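Local coordinates for hypothetical protein PHS013 (Pyrococcus horikoshii, PDB 1WMI) that is a RelE-family toxin of a type II toxin-antitoxin system and, as in its relatives, probably blocks translation by cleaving mRNA on the ribosome, at residues A[28-31]-A[32-36]; A[59-62]-A[63-66]. All blocks are in the same frame, centred on the assembly; numbering follows the deposited sequence.

Contact 1: residues A[28-31]-A[32-36]; sequences EFRD and ILEYE
Phe29 and Leu33, one turn apart at the end of helix 20-33, meet obliquely on its buried side. Leu33 spreads its two methyls over one face of the Phe29 ring. CD1 is 3.8 Å from the ring centroid, 29° off the ring normal, a CH-pi contact. CD2 lies over the same face, 3.6 Å from Phe29 CE2. Leu33 holds this pose with a first torsion of -113°, away from a staggered position.

Two more pairs, Glu28 with Ile32 and Arg30 with Glu34, flank the first, and in each the chains lie side by side. Ile32 CD1 lies along the Glu28 chain, 3.9 Å from Glu28 CG. No N-H of Arg30 points at Glu34 OE1, and their charged ends attract only at a distance, with Arg30 NE 4.5 Å from Glu34 OE1. Arg30 NH1 instead makes a salt bridge to Asp31 OD2 at 2.8 Å, on its syn side. Arg30 NH2 is hydrogen-bonded to the backbone of another protein's chain.

Backbone bonds of the i to i+4 type run beneath these pairs. Ile32 N to Glu28 O is 2.9 Å, while Glu34 N to Arg30 O stretches to 3.3 Å. Ile32 O then accepts from both Tyr35 N and Glu36 N.

The Phe29 ring meets Phe43 of helix 40-43 edge-to-face. Leu33 packs down on Val5 of strand 4-8 and on Ile77 and Ile79 of strand 76-83.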
# COMPACT_ATOMS: atom_id res chain seq x y z
N GLU A 28 4.40 0.61 -18.92
CA GLU A 28 3.28 1.50 -18.64
C GLU A 28 3.59 2.29 -17.39
O GLU A 28 3.28 3.48 -17.29
CB GLU A 28 1.97 0.73 -18.43
CG GLU A 28 0.80 1.70 -18.21
CD GLU A 28 -0.45 1.05 -17.65
OE1 GLU A 28 -0.39 0.49 -16.53
OE2 GLU A 28 -1.49 1.11 -18.33
N PHE A 29 4.22 1.62 -16.42
CA PHE A 29 4.61 2.26 -15.18
C PHE A 29 5.58 3.38 -15.52
O PHE A 29 5.49 4.47 -14.97
CB PHE A 29 5.27 1.23 -14.25
CG PHE A 29 5.70 1.78 -12.92
CD1 PHE A 29 4.80 2.46 -12.11
CD2 PHE A 29 6.99 1.56 -12.46
CE1 PHE A 29 5.17 2.91 -10.85
CE2 PHE A 29 7.38 2.00 -11.20
CZ PHE A 29 6.47 2.68 -10.40
N ARG A 30 6.51 3.12 -16.44
CA ARG A 30 7.47 4.14 -16.87
C ARG A 30 6.74 5.31 -17.54
O ARG A 30 7.04 6.47 -17.27
CB ARG A 30 8.46 3.55 -17.88
CG ARG A 30 9.34 4.61 -18.54
CD ARG A 30 9.83 4.18 -19.92
NE ARG A 30 8.72 3.92 -20.83
CZ ARG A 30 8.85 3.45 -22.07
NH1 ARG A 30 7.76 3.26 -22.80
NH2 ARG A 30 10.04 3.17 -22.58
N ASP A 31 5.80 5.00 -18.42
CA ASP A 31 5.05 6.04 -19.12
C ASP A 31 4.27 6.92 -18.14
O ASP A 31 4.21 8.14 -18.30
CB ASP A 31 4.09 5.40 -20.14
CG ASP A 31 4.82 4.82 -21.35
OD1 ASP A 31 4.18 4.11 -22.15
OD2 ASP A 31 6.03 5.08 -21.51
N ILE A 32 3.67 6.30 -17.13
CA ILE A 32 2.91 7.05 -16.15
C ILE A 32 3.83 7.87 -15.24
O ILE A 32 3.53 9.01 -14.89
CB ILE A 32 2.03 6.10 -15.31
CG1 ILE A 32 0.93 5.52 -16.20
CG2 ILE A 32 1.45 6.85 -14.12
CD1 ILE A 32 0.08 4.46 -15.57
N LEU A 33 4.95 7.28 -14.86
CA LEU A 33 5.93 7.94 -14.00
C LEU A 33 6.40 9.29 -14.56
O LEU A 33 6.66 10.24 -13.81
CB LEU A 33 7.12 7.01 -13.80
CG LEU A 33 7.39 6.42 -12.41
CD1 LEU A 33 6.08 6.05 -11.71
CD2 LEU A 33 8.30 5.21 -12.56
N GLU A 34 6.49 9.38 -15.89
CA GLU A 34 6.93 10.62 -16.53
C GLU A 34 5.96 11.78 -16.33
O GLU A 34 6.35 12.94 -16.45
CB GLU A 34 7.19 10.37 -18.02
CG GLU A 34 8.40 9.48 -18.25
CD GLU A 34 8.55 9.05 -19.70
OE1 GLU A 34 9.51 8.30 -19.99
OE2 GLU A 34 7.73 9.45 -20.54
N TYR A 35 4.70 11.47 -16.03
CA TYR A 35 3.71 12.51 -15.79
C TYR A 35 3.40 12.63 -14.30
O TYR A 35 3.28 13.74 -13.77
CB TYR A 35 2.41 12.20 -16.53
CG TYR A 35 2.49 12.40 -18.02
CD1 TYR A 35 2.80 13.64 -18.56
CD2 TYR A 35 2.22 11.34 -18.89
CE1 TYR A 35 2.82 13.83 -19.95
CE2 TYR A 35 2.25 11.52 -20.26
CZ TYR A 35 2.55 12.77 -20.79
OH TYR A 35 2.56 12.94 -22.15
N GLU A 36 3.26 11.48 -13.65
CA GLU A 36 2.92 11.41 -12.23
C GLU A 36 4.00 10.63 -11.48
O GLU A 36 4.10 9.42 -11.63
CB GLU A 36 1.57 10.71 -12.09
CG GLU A 36 0.99 10.75 -10.69
CD GLU A 36 0.39 12.10 -10.37
OE1 GLU A 36 0.21 12.41 -9.17
OE2 GLU A 36 0.08 12.85 -11.33

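Contact 2: residues A[59-62]-A[63-66]; sequences ARLG and DYRV
Ala59 and Val66 form a hydrogen-bonded antiparallel pair at the turn end of the beta hairpin of strands 54-60 and 65-71. Ala59 N reaches Val66 O at 2.7 Å in a nearly straight bond, and Val66 N returns one to Ala59 O. Their side chains share a face, with Ala59 CB a tight 3.5 Å from Val66 CG2. Leu61 N to Tyr64 O, 3.0 Å, closes the turn. Gly62 sits there with a positive phi, which suits glycine.

Leu61 CB lies over one face of the Tyr64 ring, 4.2 Å from its centroid. A first torsion of 64° sets Tyr64 CG between its own N and carbonyl carbon and brings the ring to Leu61.

On the sheet face that carries Arg60 and Arg65, Arg65 CG and CD pass under the Arg60 guanidinium, with Arg65 CD 3.3 Å from Arg60 NH1. The two guanidinium planes are only 8° apart. Arg60 NH2 is hydrogen-bonded to Arg85 O and Arg60 NH1 makes a salt bridge to Asp44 of the second subunit; Arg65 makes one to an acidic side chain of another protein's chain. Asp63 OD2 makes a salt bridge to Arg85 NH1, and its OD1 is hydrogen-bonded to His22 NE2.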
# COMPACT_ATOMS: atom_id res chain seq x y z
N ALA A 59 6.74 0.75 -5.43
CA ALA A 59 5.56 0.56 -6.25
C ALA A 59 5.32 -0.93 -6.42
O ALA A 59 6.26 -1.72 -6.48
CB ALA A 59 5.74 1.21 -7.61
N ARG A 60 4.05 -1.31 -6.48
CA ARG A 60 3.68 -2.70 -6.65
C ARG A 60 3.11 -2.89 -8.06
O ARG A 60 2.13 -2.24 -8.45
CB ARG A 60 2.65 -3.09 -5.57
CG ARG A 60 2.36 -4.58 -5.50
CD ARG A 60 1.47 -4.92 -4.31
NE ARG A 60 2.17 -4.79 -3.03
CZ ARG A 60 3.19 -5.56 -2.64
NH1 ARG A 60 3.75 -5.36 -1.46
NH2 ARG A 60 3.64 -6.53 -3.43
N LEU A 61 3.76 -3.75 -8.84
CA LEU A 61 3.31 -4.00 -10.20
C LEU A 61 2.61 -5.36 -10.30
O LEU A 61 2.30 -5.82 -11.40
CB LEU A 61 4.48 -3.93 -11.18
CG LEU A 61 4.86 -2.53 -11.68
CD1 LEU A 61 5.30 -1.64 -10.52
CD2 LEU A 61 5.97 -2.65 -12.70
N GLY A 62 2.35 -5.98 -9.16
CA GLY A 62 1.70 -7.27 -9.15
C GLY A 62 2.61 -8.36 -8.62
O GLY A 62 2.81 -8.48 -7.41
N ASP A 63 3.18 -9.15 -9.52
CA ASP A 63 4.06 -10.24 -9.14
C ASP A 63 5.38 -9.78 -8.54
O ASP A 63 6.16 -10.58 -8.01
CB ASP A 63 4.34 -11.16 -10.33
CG ASP A 63 3.08 -11.79 -10.89
OD1 ASP A 63 3.17 -12.52 -11.90
OD2 ASP A 63 2.00 -11.55 -10.33
N TYR A 64 5.64 -8.48 -8.60
CA TYR A 64 6.88 -7.94 -8.05
C TYR A 64 6.74 -6.49 -7.64
O TYR A 64 5.72 -5.85 -7.91
CB TYR A 64 8.02 -8.10 -9.07
CG TYR A 64 7.84 -7.31 -10.34
CD1 TYR A 64 8.46 -6.07 -10.51
CD2 TYR A 64 7.05 -7.80 -11.38
CE1 TYR A 64 8.30 -5.34 -11.69
CE2 TYR A 64 6.87 -7.07 -12.56
CZ TYR A 64 7.50 -5.84 -12.71
OH TYR A 64 7.31 -5.11 -13.86
N ARG A 65 7.76 -5.97 -6.97
CA ARG A 65 7.76 -4.59 -6.50
C ARG A 65 8.97 -3.83 -7.04
O ARG A 65 10.05 -4.40 -7.22
CB ARG A 65 7.79 -4.56 -4.97
CG ARG A 65 6.54 -5.11 -4.31
CD ARG A 65 6.77 -5.31 -2.82
NE ARG A 65 7.71 -6.39 -2.57
CZ ARG A 65 8.41 -6.54 -1.45
NH1 ARG A 65 9.25 -7.56 -1.32
NH2 ARG A 65 8.29 -5.65 -0.47
N VAL A 66 8.79 -2.54 -7.30
CA VAL A 66 9.89 -1.73 -7.79
C VAL A 66 10.12 -0.57 -6.83
O VAL A 66 9.16 0.08 -6.39
CB VAL A 66 9.62 -1.16 -9.22
CG1 VAL A 66 9.26 -2.29 -10.17
CG2 VAL A 66 8.51 -0.14 -9.17

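In the fold
From the N terminus the chain runs through strand 4-8 and helix 9-15, then along helix 20-33 into contact 1. This contact closes a single turn at the helix end. Helix 40-43 and strand 46-49 follow before strand 54-60 enters contact 2, which closes the hairpin into strand 65-71. Strand 76-83 then comes back between strands 65-71 and 4-8. The contacts lie in series and neither crosses the other, yet they meet in space with centres about 14 Å apart. Phe29 joins them: its CZ is 3.2 Å from Ala59 CB and its CE2 equally near Val66 CG2. Through Phe29 the helix packs on the sheet face that carries Ala59 and Val66.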